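Local coordinates for protein alanine racemase (Corynebacterium glutamicum, PDB 2DY3) that belongs to the pyridoxal-5'-phosphate-containing alanine racemase family, whose chains pair a TIM-barrel-type domain with a C-terminal beta domain and assemble here as two subunits, at residues A235-A240 and K323-G328; F287-D292 and F307-G312; G41-A46 and R69-S74; K241-K246 and V270-Y275; H282-F287 and Y296-R301. All blocks are in the same frame, centred on the assembly; numbering follows the deposited sequence.

Four of the five contacts lie in the C-terminal beta domain; contact 3 stands apart in the N-terminal barrel domain, its centre about 24 Å from that of contact 1 and about 34 Å or more from the others. Along the chain contact 3 comes first, and contact 1 then closes a loop that encloses contacts 2, 4 and 5. Strand 236-247 serves contacts 1 and 4, while contacts 2 and 5 share Phe287 and have centres about 9 Å apart. Strands 236-247, 267-271, 307-312, 294-299, 288-291 and 323-325 pair in a closed circuit, so these four contacts describe the walls and core of one barrel-like sheet. Contacts 2, 4 and 5 also reach the second subunit, contact 2 through one residue.

Contact 1: A235-A240 and K323-G328; sequences AMTWEA and KAVIFG
The side chains of Met236, Trp238, Ile326 and Phe327 form the dense apolar part of this contact. Ile326 CD1 sits over one face of the Trp238 indole, 3.8 Å from the centroid of the six-membered ring, while Trp238 CB lies over a face of the Phe327 ring. At the edge of that phenyl group comes the sulfur, Met236 SD being 3.8 Å from Phe327 CZ in a Met-aromatic contact. Two aromatics and a branched aliphatic fill this buried side well because each offers a broad surface to the next. Underneath runs an antiparallel ladder interrupted by a classic beta bulge: two residues, Ile326 and Phe327, stand opposite the single Trp238. Trp238 O takes the amide of Ile326 at 2.8 Å and, weakly, that of Phe327, and Trp238 N donates to Phe327 O at 2.7 Å. Beyond the bulge Ala240 and Ala324 exchange two bonds. Gly328, lacking a side chain, can bring its CA to 3.5 Å from Met236 O. The other face of the sheet is looser. There the exposed Lys323 crosses Glu239 at a slant, with Lys323 CE 3.6 Å from Glu239 OE2, but their charged ends stay beyond salt-bridge range.

Contact 2: F287-D292 and F307-G312; sequences FSVTID and FVISLG
Phe287 and Phe307 both hold CG between the backbone N and the carbonyl carbon (chi1 76° and 66°), and this swings their rings together. Their strands, 288-291 and 307-312, are not partners: each pairs with strand 294-299, and their axes are 8.2 Å apart at the closest point. The contact therefore spans the interior of a barrel-like sheet, where facing side chains form the hydrophobic core of the C-terminal beta domain. Phe287 presents its edge to a face of Phe307 in a T-shaped (edge-to-face) pair, the planes at 66° and the centroids 5.7 Å apart. A flat ring suits this place because its face and rim can serve different neighbours. Val289 uses the rim, CG1 reaching in the plane of the Phe307 ring to 3.8 Å from CZ. Its other methyl turns to Ile309: Val289 CG2 is 3.7 Å from Ile309 CD1, so the two methyls of the beta-branched valine serve a phenyl group and an isoleucine that also touch each other. Around this core, Phe287 also meets Phe337 edge-to-face, while Val289 and Ile291 pack on Ala324 of the adjoining strand. Phe307 adds packing on Val271 from the other neighbouring strand. Farther along, both isoleucines extend beyond CG1, and the row finishes where the two chain ends touch, Ile291 CD1 lying 3.9 Å from Ile309 CD1.

Contact 3: G41-A46 and R69-S74; sequences GVEKVA and RDIGIS
This is a small apolar contact between helix 42-50 and the chain leaving helix 62-70, on the outer layer of the N-terminal barrel domain, where Ala46 and Glu43 meet Ile71 and Ile73. The two helices belong to a beta-alpha-beta succession, with strand 56-59 of the parallel sheet lying between them in the chain. Ala46 is the focal point: its single methyl receives both isoleucines, with Ala46 CB 3.7 Å from Ile71 CD1 and 3.8 Å from Ile73 CD1. A small residue suits the spot because two long side chains converge there. Ile71 reaches it because its CG1 lies between backbone N and carbonyl carbon (chi1 63°), which also lays CD1 3.6 Å from Val42 O. Its second branch, CG2, meets the aliphatic part of Glu43, 4.1 Å from CG, at the exposed margin. A glycine marks the start of helix 42-50 and another the exit from helix 62-70. Gly41 is the N-cap, its O accepting from Lys44 N and Val45 N; Gly72 takes the positive phi of a Schellman motif, turning the chain so that Ile73 comes back against helix 42-50. Arg69 steadies the exit, NH1 donating to Ile73 O at 2.8 Å with that oxygen in the guanidinium plane. The same guanidinium also bonds to the carbonyls of Arg94, Asn95 and Gln75. Val42 O is already bonded to Ala46 N within its helix, so Ile71 CD1 rests against a carbonyl that already has its partner, and the two segments are joined by van der Waals packing alone.

Contact 4: K241-K246 and V270-Y275; sequences KVSVVK and VVPAGY
Both backbone polar atoms of Val270 are bonded to the 241-246 segment: its N donates to Val244 O at 2.8 Å (166°) and its O accepts from Ser243 N at 2.9 Å. The amide of Ser243 approaches nearly along the C=O axis. Val242 adds a side chain to this oxygen, CG1 lying 3.3 Å from Val270 O, which its torsion allows by setting CG1 opposite the backbone N (chi1 180°). The small, polar Ser243 fits beside the strand, its OG 3.5 Å from Val270 CB. Beta-branched valines suit the extended backbone, and most of these side chains are buried. At the far end of the first segment Lys246 forms a salt bridge with Asp124 of the second subunit, while Val244 packs on Ile101 of that subunit. After Val271 the chain leaves the sheet: Pro272 is the centre of an inverse gamma turn, in which Ala273 N bonds to Val271 O at 2.7 Å, and the ring's fixed phi fits such a bend. In the barrel-like sheet of the C-terminal domain, strand 267-271 lies between strand 236-247 and strand 307-312, Val271 bonding to Phe307 there.

Contact 5: H282-F287 and Y296-R301; sequences HAQGKF and YPQVGR
The Phe287 ring has Gln298 CB over one face, 4.0 Å from its centroid, and Ala283 O at its edge, in the ring plane. The amide of Gln298 lies on the same side as CB, past the rim, its plane 18° from that of the ring. What places the amide is a bend at chi2 (-75°), beyond a CG that stands opposite the backbone N; it sends OE1 back to the amide of Gly285. That bond, Gly285 N to Gln298 OE1, is nearly straight, but its length of 2.5 Å is very short and therefore doubtful. Glutamine suits the position because its methylene groups pack on an aromatic while its carbonyl is turned toward a tight turn, which it probably serves as an acceptor. This is a type II beta turn, Lys286 N returning to Ala283 O at 3.0 Å, with Gly285 at the third position, where a positive phi suits glycine. It leads directly into the beta hairpin of strands 288-291 and 294-299, whose pairing is continued here by Gln298 N donating to Phe287 O at 2.9 Å, in the carbonyl plane. Phe287 O has a second partner, a water that donates to it at 2.8 Å and to Gln298 O at 2.7 Å, bridging the two backbones. Toward solvent the extended Gln284 reaches Arg301, with NE2 3.7 Å from Arg301 CA. Past this margin the second subunit begins, where Arg129 of that chain bonds to Arg301 O and Asp342 of that chain accepts from His282.

Contact 1: A235-A240 and K323-G328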
# COMPACT_ATOMS: atom_id res chain seq x y z
N ALA B 235 -5.04 4.39 -17.82
CA ALA B 235 -5.35 2.97 -17.76
C ALA B 235 -5.94 2.46 -16.44
O ALA B 235 -6.49 1.36 -16.39
CB ALA B 235 -4.10 2.17 -18.09
N MET B 236 -5.84 3.26 -15.38
CA MET B 236 -6.35 2.81 -14.09
C MET B 236 -7.59 3.54 -13.61
O MET B 236 -7.71 4.77 -13.74
CB MET B 236 -5.27 2.92 -13.01
CG MET B 236 -5.73 2.49 -11.62
SD MET B 236 -4.48 2.71 -10.31
CE MET B 236 -3.37 1.32 -10.67
N THR B 237 -8.51 2.77 -13.05
CA THR B 237 -9.73 3.31 -12.46
C THR B 237 -9.87 2.60 -11.12
O THR B 237 -9.80 1.37 -11.06
CB THR B 237 -10.97 3.01 -13.32
OG1 THR B 237 -10.86 3.68 -14.59
CG2 THR B 237 -12.23 3.48 -12.60
N TRP B 238 -10.02 3.37 -10.04
CA TRP B 238 -10.19 2.80 -8.70
C TRP B 238 -11.66 3.03 -8.35
O TRP B 238 -12.13 4.17 -8.34
CB TRP B 238 -9.28 3.53 -7.70
CG TRP B 238 -9.12 2.85 -6.35
CD1 TRP B 238 -9.27 1.52 -6.08
CD2 TRP B 238 -8.71 3.46 -5.12
NE1 TRP B 238 -8.97 1.26 -4.77
CE2 TRP B 238 -8.62 2.43 -4.16
CE3 TRP B 238 -8.40 4.77 -4.74
CZ2 TRP B 238 -8.23 2.68 -2.83
CZ3 TRP B 238 -8.02 5.01 -3.43
CH2 TRP B 238 -7.93 3.97 -2.49
N GLU B 239 -12.39 1.95 -8.09
CA GLU B 239 -13.81 2.07 -7.78
C GLU B 239 -14.30 1.06 -6.74
O GLU B 239 -13.79 -0.05 -6.62
CB GLU B 239 -14.63 1.92 -9.07
CG GLU B 239 -14.59 0.53 -9.69
CD GLU B 239 -15.20 0.48 -11.09
OE1 GLU B 239 -15.36 -0.63 -11.62
OE2 GLU B 239 -15.52 1.55 -11.65
N ALA B 240 -15.32 1.48 -6.00
CA ALA B 240 -15.91 0.63 -4.97
C ALA B 240 -17.41 0.60 -5.12
O ALA B 240 -18.01 1.48 -5.75
CB ALA B 240 -15.53 1.17 -3.59
N LYS B 323 -21.93 1.76 -8.08
CA LYS B 323 -20.50 1.89 -8.31
C LYS B 323 -20.02 3.31 -8.06
O LYS B 323 -20.49 4.26 -8.71
CB LYS B 323 -20.16 1.50 -9.74
CG LYS B 323 -20.28 0.02 -10.04
CD LYS B 323 -20.17 -0.24 -11.54
CE LYS B 323 -18.90 0.36 -12.13
NZ LYS B 323 -18.80 0.12 -13.60
N ALA B 324 -19.09 3.46 -7.13
CA ALA B 324 -18.52 4.76 -6.80
C ALA B 324 -17.08 4.84 -7.32
O ALA B 324 -16.20 4.11 -6.85
CB ALA B 324 -18.54 4.97 -5.29
N VAL B 325 -16.85 5.71 -8.29
CA VAL B 325 -15.51 5.90 -8.86
C VAL B 325 -14.72 6.87 -7.98
O VAL B 325 -15.14 8.00 -7.77
CB VAL B 325 -15.58 6.48 -10.31
CG1 VAL B 325 -14.17 6.75 -10.83
CG2 VAL B 325 -16.31 5.51 -11.23
N ILE B 326 -13.58 6.41 -7.46
CA ILE B 326 -12.73 7.26 -6.63
C ILE B 326 -11.89 8.10 -7.59
O ILE B 326 -11.71 9.30 -7.39
CB ILE B 326 -11.85 6.39 -5.70
CG1 ILE B 326 -12.75 5.59 -4.76
CG2 ILE B 326 -10.87 7.27 -4.94
CD1 ILE B 326 -12.02 4.57 -3.89
N PHE B 327 -11.40 7.45 -8.64
CA PHE B 327 -10.66 8.12 -9.70
C PHE B 327 -10.53 7.18 -10.88
O PHE B 327 -10.42 5.96 -10.71
CB PHE B 327 -9.29 8.63 -9.21
CG PHE B 327 -8.22 7.57 -9.09
CD1 PHE B 327 -7.59 7.07 -10.21
CD2 PHE B 327 -7.81 7.13 -7.84
CE1 PHE B 327 -6.56 6.15 -10.09
CE2 PHE B 327 -6.78 6.22 -7.71
CZ PHE B 327 -6.15 5.73 -8.84
N GLY B 328 -10.58 7.73 -12.09
CA GLY B 328 -10.47 6.91 -13.27
C GLY B 328 -11.63 7.13 -14.23
O GLY B 328 -12.21 8.21 -14.27

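Contact 2: F287-D292 and F307-G312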
# COMPACT_ATOMS: atom_id res chain seq x y z
N PHE B 287 -12.10 15.58 -1.41
CA PHE B 287 -12.53 15.02 -2.68
C PHE B 287 -13.94 14.46 -2.67
O PHE B 287 -14.58 14.36 -1.63
CB PHE B 287 -11.58 13.90 -3.08
CG PHE B 287 -11.79 12.63 -2.31
CD1 PHE B 287 -12.48 11.56 -2.87
CD2 PHE B 287 -11.33 12.51 -1.01
CE1 PHE B 287 -12.70 10.40 -2.15
CE2 PHE B 287 -11.55 11.35 -0.28
CZ PHE B 287 -12.24 10.30 -0.85
N SER B 288 -14.39 14.08 -3.86
CA SER B 288 -15.70 13.50 -4.09
C SER B 288 -15.50 12.25 -4.93
O SER B 288 -14.51 12.14 -5.66
CB SER B 288 -16.59 14.47 -4.88
OG SER B 288 -16.68 15.75 -4.26
N VAL B 289 -16.42 11.30 -4.83
CA VAL B 289 -16.34 10.10 -5.64
C VAL B 289 -17.43 10.35 -6.69
O VAL B 289 -18.23 11.28 -6.54
CB VAL B 289 -16.66 8.82 -4.84
CG1 VAL B 289 -15.77 8.73 -3.62
CG2 VAL B 289 -18.12 8.79 -4.45
N THR B 290 -17.46 9.54 -7.73
CA THR B 290 -18.47 9.73 -8.76
C THR B 290 -19.31 8.48 -8.96
O THR B 290 -18.79 7.42 -9.30
CB THR B 290 -17.82 10.09 -10.11
OG1 THR B 290 -17.16 8.94 -10.65
CG2 THR B 290 -16.81 11.20 -9.94
N ILE B 291 -20.62 8.63 -8.76
CA ILE B 291 -21.56 7.54 -8.94
C ILE B 291 -22.44 7.88 -10.14
O ILE B 291 -23.20 8.85 -10.12
CB ILE B 291 -22.43 7.36 -7.69
CG1 ILE B 291 -21.54 7.03 -6.48
CG2 ILE B 291 -23.45 6.24 -7.92
CD1 ILE B 291 -22.30 6.86 -5.18
N ASP B 292 -22.33 7.09 -11.20
CA ASP B 292 -23.10 7.32 -12.42
C ASP B 292 -22.77 8.69 -13.00
O ASP B 292 -23.65 9.40 -13.50
CB ASP B 292 -24.61 7.23 -12.14
CG ASP B 292 -25.06 5.82 -11.85
OD1 ASP B 292 -24.70 4.91 -12.63
OD2 ASP B 292 -25.78 5.61 -10.85
N PHE B 307 -15.01 4.78 4.26
CA PHE B 307 -15.19 6.21 4.39
C PHE B 307 -16.62 6.52 3.95
O PHE B 307 -17.28 5.67 3.34
CB PHE B 307 -14.18 7.03 3.57
CG PHE B 307 -14.31 6.88 2.08
CD1 PHE B 307 -13.55 5.95 1.39
CD2 PHE B 307 -15.15 7.72 1.35
CE1 PHE B 307 -13.61 5.86 0.02
CE2 PHE B 307 -15.21 7.64 -0.02
CZ PHE B 307 -14.44 6.72 -0.69
N VAL B 308 -17.10 7.71 4.27
CA VAL B 308 -18.47 8.08 3.95
C VAL B 308 -18.57 9.27 3.01
O VAL B 308 -17.70 10.14 2.98
CB VAL B 308 -19.24 8.43 5.26
CG1 VAL B 308 -20.72 8.55 4.99
CG2 VAL B 308 -18.95 7.37 6.31
N ILE B 309 -19.65 9.28 2.23
CA ILE B 309 -19.91 10.37 1.29
C ILE B 309 -21.33 10.87 1.53
O ILE B 309 -22.20 10.10 1.95
CB ILE B 309 -19.79 9.89 -0.18
CG1 ILE B 309 -20.86 8.84 -0.49
CG2 ILE B 309 -18.40 9.31 -0.43
CD1 ILE B 309 -20.89 8.43 -1.95
N SER B 310 -21.55 12.16 1.28
CA SER B 310 -22.88 12.72 1.47
C SER B 310 -23.65 12.75 0.16
O SER B 310 -23.15 13.22 -0.86
CB SER B 310 -22.78 14.14 2.07
OG SER B 310 -22.01 14.99 1.25
N LEU B 311 -24.87 12.24 0.21
CA LEU B 311 -25.74 12.19 -0.95
C LEU B 311 -26.71 13.36 -0.90
O LEU B 311 -27.50 13.57 -1.83
CB LEU B 311 -26.52 10.88 -0.93
CG LEU B 311 -25.72 9.59 -0.74
CD1 LEU B 311 -26.66 8.39 -0.69
CD2 LEU B 311 -24.71 9.44 -1.88
N GLY B 312 -26.66 14.14 0.18
CA GLY B 312 -27.59 15.24 0.31
C GLY B 312 -28.96 14.61 0.48
O GLY B 312 -29.13 13.71 1.30

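Contact 3: G41-A46 and R69-S74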
# COMPACT_ATOMS: atom_id res chain seq x y z
N GLY B 41 0.01 -3.80 -12.23
CA GLY B 41 0.12 -5.23 -12.44
C GLY B 41 1.09 -5.57 -13.55
O GLY B 41 0.69 -5.78 -14.70
N VAL B 42 2.38 -5.62 -13.21
CA VAL B 42 3.43 -5.89 -14.19
C VAL B 42 3.29 -7.23 -14.90
O VAL B 42 3.73 -7.39 -16.04
CB VAL B 42 4.83 -5.80 -13.52
CG1 VAL B 42 5.05 -7.00 -12.58
CG2 VAL B 42 5.90 -5.73 -14.58
N GLU B 43 2.69 -8.20 -14.22
CA GLU B 43 2.52 -9.53 -14.80
C GLU B 43 1.68 -9.48 -16.07
O GLU B 43 1.85 -10.31 -16.97
CB GLU B 43 1.88 -10.47 -13.77
CG GLU B 43 1.66 -11.87 -14.29
CD GLU B 43 1.59 -12.91 -13.18
OE1 GLU B 43 1.26 -14.07 -13.49
OE2 GLU B 43 1.88 -12.57 -12.01
N LYS B 44 0.77 -8.51 -16.15
CA LYS B 44 -0.08 -8.34 -17.31
C LYS B 44 0.38 -7.17 -18.19
O LYS B 44 0.34 -7.24 -19.41
CB LYS B 44 -1.53 -8.10 -16.88
CG LYS B 44 -2.21 -9.32 -16.30
CD LYS B 44 -2.35 -10.41 -17.34
CE LYS B 44 -2.98 -11.66 -16.75
NZ LYS B 44 -2.20 -12.14 -15.57
N VAL B 45 0.83 -6.09 -17.55
CA VAL B 45 1.26 -4.89 -18.26
C VAL B 45 2.51 -5.04 -19.13
O VAL B 45 2.50 -4.67 -20.30
CB VAL B 45 1.49 -3.72 -17.28
CG1 VAL B 45 2.11 -2.54 -18.01
CG2 VAL B 45 0.16 -3.32 -16.64
N ALA B 46 3.58 -5.57 -18.54
CA ALA B 46 4.84 -5.75 -19.27
C ALA B 46 4.71 -6.50 -20.59
O ALA B 46 5.30 -6.11 -21.60
CB ALA B 46 5.86 -6.44 -18.37
N ARG B 69 11.79 -11.46 -16.07
CA ARG B 69 12.28 -12.62 -16.79
C ARG B 69 11.32 -13.78 -16.55
O ARG B 69 11.06 -14.56 -17.46
CB ARG B 69 13.69 -13.00 -16.33
CG ARG B 69 14.79 -12.07 -16.87
CD ARG B 69 15.06 -12.27 -18.36
NE ARG B 69 16.10 -11.35 -18.84
CZ ARG B 69 15.91 -10.37 -19.71
NH1 ARG B 69 14.71 -10.15 -20.23
NH2 ARG B 69 16.92 -9.57 -20.04
N ASP B 70 10.78 -13.85 -15.33
CA ASP B 70 9.83 -14.90 -14.96
C ASP B 70 8.58 -14.92 -15.85
O ASP B 70 8.14 -15.99 -16.27
CB ASP B 70 9.38 -14.74 -13.50
CG ASP B 70 10.34 -15.38 -12.51
OD1 ASP B 70 11.29 -16.08 -12.94
OD2 ASP B 70 10.15 -15.19 -11.29
N ILE B 71 8.00 -13.76 -16.12
CA ILE B 71 6.81 -13.72 -16.95
C ILE B 71 7.11 -13.92 -18.43
O ILE B 71 6.20 -14.00 -19.26
CB ILE B 71 6.02 -12.40 -16.77
CG1 ILE B 71 6.85 -11.21 -17.23
CG2 ILE B 71 5.62 -12.24 -15.31
CD1 ILE B 71 6.15 -9.89 -17.03
N GLY B 72 8.40 -13.99 -18.77
CA GLY B 72 8.76 -14.22 -20.16
C GLY B 72 9.30 -13.05 -20.94
O GLY B 72 9.52 -13.17 -22.15
N ILE B 73 9.51 -11.92 -20.28
CA ILE B 73 10.05 -10.76 -20.97
C ILE B 73 11.45 -11.15 -21.44
O ILE B 73 12.29 -11.55 -20.63
CB ILE B 73 10.16 -9.54 -20.02
CG1 ILE B 73 8.76 -9.11 -19.56
CG2 ILE B 73 10.89 -8.40 -20.72
CD1 ILE B 73 7.85 -8.67 -20.69
N SER B 74 11.69 -11.04 -22.74
CA SER B 74 12.98 -11.39 -23.30
C SER B 74 13.77 -10.15 -23.73
O SER B 74 14.90 -10.25 -24.17
CB SER B 74 12.80 -12.33 -24.50
OG SER B 74 11.99 -11.73 -25.50

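Contact 4: K241-K246 and V270-Y275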
# COMPACT_ATOMS: atom_id res chain seq x y z
N LYS B 241 -18.03 -0.42 -4.56
CA LYS B 241 -19.47 -0.54 -4.60
C LYS B 241 -19.97 -0.13 -3.22
O LYS B 241 -19.47 -0.61 -2.20
CB LYS B 241 -19.86 -1.99 -4.92
CG LYS B 241 -19.36 -2.42 -6.29
CD LYS B 241 -20.10 -3.64 -6.81
CE LYS B 241 -19.77 -3.88 -8.28
NZ LYS B 241 -20.49 -5.06 -8.83
N VAL B 242 -20.94 0.78 -3.19
CA VAL B 242 -21.50 1.26 -1.94
C VAL B 242 -22.08 0.09 -1.15
O VAL B 242 -22.88 -0.68 -1.66
CB VAL B 242 -22.62 2.30 -2.21
CG1 VAL B 242 -23.21 2.79 -0.89
CG2 VAL B 242 -22.05 3.46 -3.02
N SER B 243 -21.66 -0.03 0.10
CA SER B 243 -22.13 -1.12 0.95
C SER B 243 -23.47 -0.81 1.60
O SER B 243 -24.31 -1.69 1.74
CB SER B 243 -21.10 -1.42 2.03
OG SER B 243 -20.88 -0.29 2.85
N VAL B 244 -23.65 0.44 2.00
CA VAL B 244 -24.89 0.84 2.65
C VAL B 244 -25.21 2.31 2.42
O VAL B 244 -24.31 3.15 2.36
CB VAL B 244 -24.82 0.62 4.20
CG1 VAL B 244 -26.13 1.05 4.83
CG2 VAL B 244 -24.55 -0.84 4.52
N VAL B 245 -26.50 2.60 2.26
CA VAL B 245 -26.97 3.96 2.09
C VAL B 245 -27.77 4.24 3.34
O VAL B 245 -28.73 3.54 3.65
CB VAL B 245 -27.87 4.11 0.85
CG1 VAL B 245 -28.62 5.44 0.91
CG2 VAL B 245 -27.02 4.05 -0.41
N LYS B 246 -27.37 5.27 4.08
CA LYS B 246 -28.03 5.61 5.33
C LYS B 246 -28.73 6.95 5.30
O LYS B 246 -28.20 7.92 4.76
CB LYS B 246 -26.99 5.61 6.46
CG LYS B 246 -27.53 5.28 7.83
CD LYS B 246 -28.03 3.84 7.87
CE LYS B 246 -27.93 3.27 9.26
NZ LYS B 246 -26.51 3.07 9.65
N VAL B 270 -21.93 4.54 2.45
CA VAL B 270 -20.68 3.98 2.92
C VAL B 270 -19.99 3.27 1.77
O VAL B 270 -20.60 2.46 1.08
CB VAL B 270 -20.91 2.98 4.07
CG1 VAL B 270 -19.58 2.45 4.58
CG2 VAL B 270 -21.68 3.66 5.20
N VAL B 271 -18.72 3.59 1.53
CA VAL B 271 -17.99 2.92 0.47
C VAL B 271 -16.88 2.12 1.14
O VAL B 271 -16.10 2.66 1.92
CB VAL B 271 -17.45 3.92 -0.59
CG1 VAL B 271 -17.57 5.34 -0.08
CG2 VAL B 271 -16.02 3.59 -0.97
N PRO B 272 -16.84 0.81 0.88
CA PRO B 272 -15.88 -0.17 1.40
C PRO B 272 -14.41 0.02 1.04
O PRO B 272 -13.81 -0.84 0.41
CB PRO B 272 -16.44 -1.49 0.88
CG PRO B 272 -16.98 -1.11 -0.45
CD PRO B 272 -17.72 0.19 -0.12
N ALA B 273 -13.85 1.15 1.46
CA ALA B 273 -12.44 1.45 1.23
C ALA B 273 -11.96 2.36 2.36
O ALA B 273 -12.57 3.39 2.62
CB ALA B 273 -12.26 2.14 -0.12
N GLY B 274 -10.87 1.96 3.03
CA GLY B 274 -10.32 2.73 4.13
C GLY B 274 -8.81 2.93 4.02
O GLY B 274 -8.22 2.55 3.01
N TYR B 275 -8.17 3.52 5.03
CA TYR B 275 -6.72 3.75 4.92
C TYR B 275 -5.91 2.47 4.79
O TYR B 275 -4.76 2.51 4.36
CB TYR B 275 -6.18 4.61 6.07
CG TYR B 275 -6.51 4.17 7.48
CD1 TYR B 275 -7.61 4.68 8.15
CD2 TYR B 275 -5.70 3.25 8.14
CE1 TYR B 275 -7.90 4.29 9.45
CE2 TYR B 275 -5.98 2.85 9.43
CZ TYR B 275 -7.08 3.37 10.08
OH TYR B 275 -7.35 3.00 11.38

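Contact 5: H282-F287 and Y296-R301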
# COMPACT_ATOMS: atom_id res chain seq x y z
N HIS B 282 -5.81 11.78 5.50
CA HIS B 282 -5.67 13.20 5.17
C HIS B 282 -6.53 13.64 3.99
O HIS B 282 -6.74 14.84 3.78
CB HIS B 282 -4.20 13.53 4.85
CG HIS B 282 -3.31 13.48 6.05
ND1 HIS B 282 -1.93 13.52 5.95
CD2 HIS B 282 -3.59 13.40 7.37
CE1 HIS B 282 -1.41 13.48 7.16
NE2 HIS B 282 -2.39 13.41 8.04
N ALA B 283 -7.04 12.68 3.23
CA ALA B 283 -7.88 13.01 2.08
C ALA B 283 -9.24 13.52 2.55
O ALA B 283 -10.06 13.95 1.74
CB ALA B 283 -8.05 11.79 1.20
N GLN B 284 -9.47 13.47 3.86
CA GLN B 284 -10.73 13.92 4.42
C GLN B 284 -11.17 15.31 3.96
O GLN B 284 -10.42 16.27 4.05
CB GLN B 284 -10.67 13.89 5.95
CG GLN B 284 -11.90 14.46 6.63
CD GLN B 284 -11.93 14.18 8.12
OE1 GLN B 284 -12.85 14.62 8.82
NE2 GLN B 284 -10.93 13.46 8.62
N GLY B 285 -12.41 15.39 3.47
CA GLY B 285 -12.98 16.64 3.01
C GLY B 285 -12.32 17.30 1.81
O GLY B 285 -12.58 18.47 1.52
N LYS B 286 -11.48 16.56 1.09
CA LYS B 286 -10.79 17.13 -0.06
C LYS B 286 -11.27 16.61 -1.41
O LYS B 286 -10.90 17.16 -2.45
CB LYS B 286 -9.29 16.87 0.05
CG LYS B 286 -8.65 17.42 1.30
CD LYS B 286 -7.14 17.20 1.25
CE LYS B 286 -6.45 17.68 2.51
NZ LYS B 286 -5.00 17.36 2.46
N PHE B 287 -12.10 15.58 -1.41
CA PHE B 287 -12.53 15.02 -2.68
C PHE B 287 -13.94 14.46 -2.67
O PHE B 287 -14.58 14.36 -1.63
CB PHE B 287 -11.58 13.90 -3.08
CG PHE B 287 -11.79 12.63 -2.31
CD1 PHE B 287 -12.48 11.56 -2.87
CD2 PHE B 287 -11.33 12.51 -1.01
CE1 PHE B 287 -12.70 10.40 -2.15
CE2 PHE B 287 -11.55 11.35 -0.28
CZ PHE B 287 -12.24 10.30 -0.85
N TYR B 296 -20.14 13.22 -5.31
CA TYR B 296 -20.67 13.20 -3.96
C TYR B 296 -19.43 13.32 -3.08
O TYR B 296 -18.56 12.45 -3.08
CB TYR B 296 -21.41 11.88 -3.68
CG TYR B 296 -22.64 11.68 -4.55
CD1 TYR B 296 -22.58 10.94 -5.72
CD2 TYR B 296 -23.85 12.26 -4.20
CE1 TYR B 296 -23.69 10.78 -6.53
CE2 TYR B 296 -24.97 12.11 -4.99
CZ TYR B 296 -24.89 11.37 -6.15
OH TYR B 296 -26.01 11.23 -6.94
N PRO B 297 -19.33 14.42 -2.33
CA PRO B 297 -18.21 14.71 -1.43
C PRO B 297 -18.03 13.74 -0.28
O PRO B 297 -18.99 13.31 0.35
CB PRO B 297 -18.52 16.12 -0.95
CG PRO B 297 -20.01 16.09 -0.85
CD PRO B 297 -20.40 15.42 -2.16
N GLN B 298 -16.77 13.39 -0.01
CA GLN B 298 -16.44 12.51 1.09
C GLN B 298 -16.63 13.36 2.34
O GLN B 298 -16.35 14.56 2.32
CB GLN B 298 -14.98 12.04 0.96
CG GLN B 298 -14.40 11.27 2.15
CD GLN B 298 -14.07 12.18 3.32
OE1 GLN B 298 -13.76 13.36 3.12
NE2 GLN B 298 -14.11 11.64 4.53
N VAL B 299 -17.12 12.76 3.42
CA VAL B 299 -17.35 13.48 4.66
C VAL B 299 -16.92 12.66 5.86
O VAL B 299 -16.92 11.43 5.81
CB VAL B 299 -18.84 13.83 4.85
CG1 VAL B 299 -19.29 14.83 3.80
CG2 VAL B 299 -19.67 12.56 4.77
N GLY B 300 -16.56 13.34 6.94
CA GLY B 300 -16.17 12.66 8.16
C GLY B 300 -14.78 12.06 8.12
O GLY B 300 -13.98 12.36 7.24
N ARG B 301 -14.51 11.19 9.08
CA ARG B 301 -13.21 10.55 9.19
C ARG B 301 -13.07 9.32 8.29
O ARG B 301 -14.01 8.53 8.15
CB ARG B 301 -12.95 10.14 10.64
CG ARG B 301 -13.45 11.14 11.66
CD ARG B 301 -12.79 10.94 13.02
NE ARG B 301 -11.39 11.35 13.01
CZ ARG B 301 -10.62 11.42 14.10
NH1 ARG B 301 -11.12 11.12 15.29
NH2 ARG B 301 -9.36 11.80 13.99
O HOH W 1 -14.85 15.96 0.62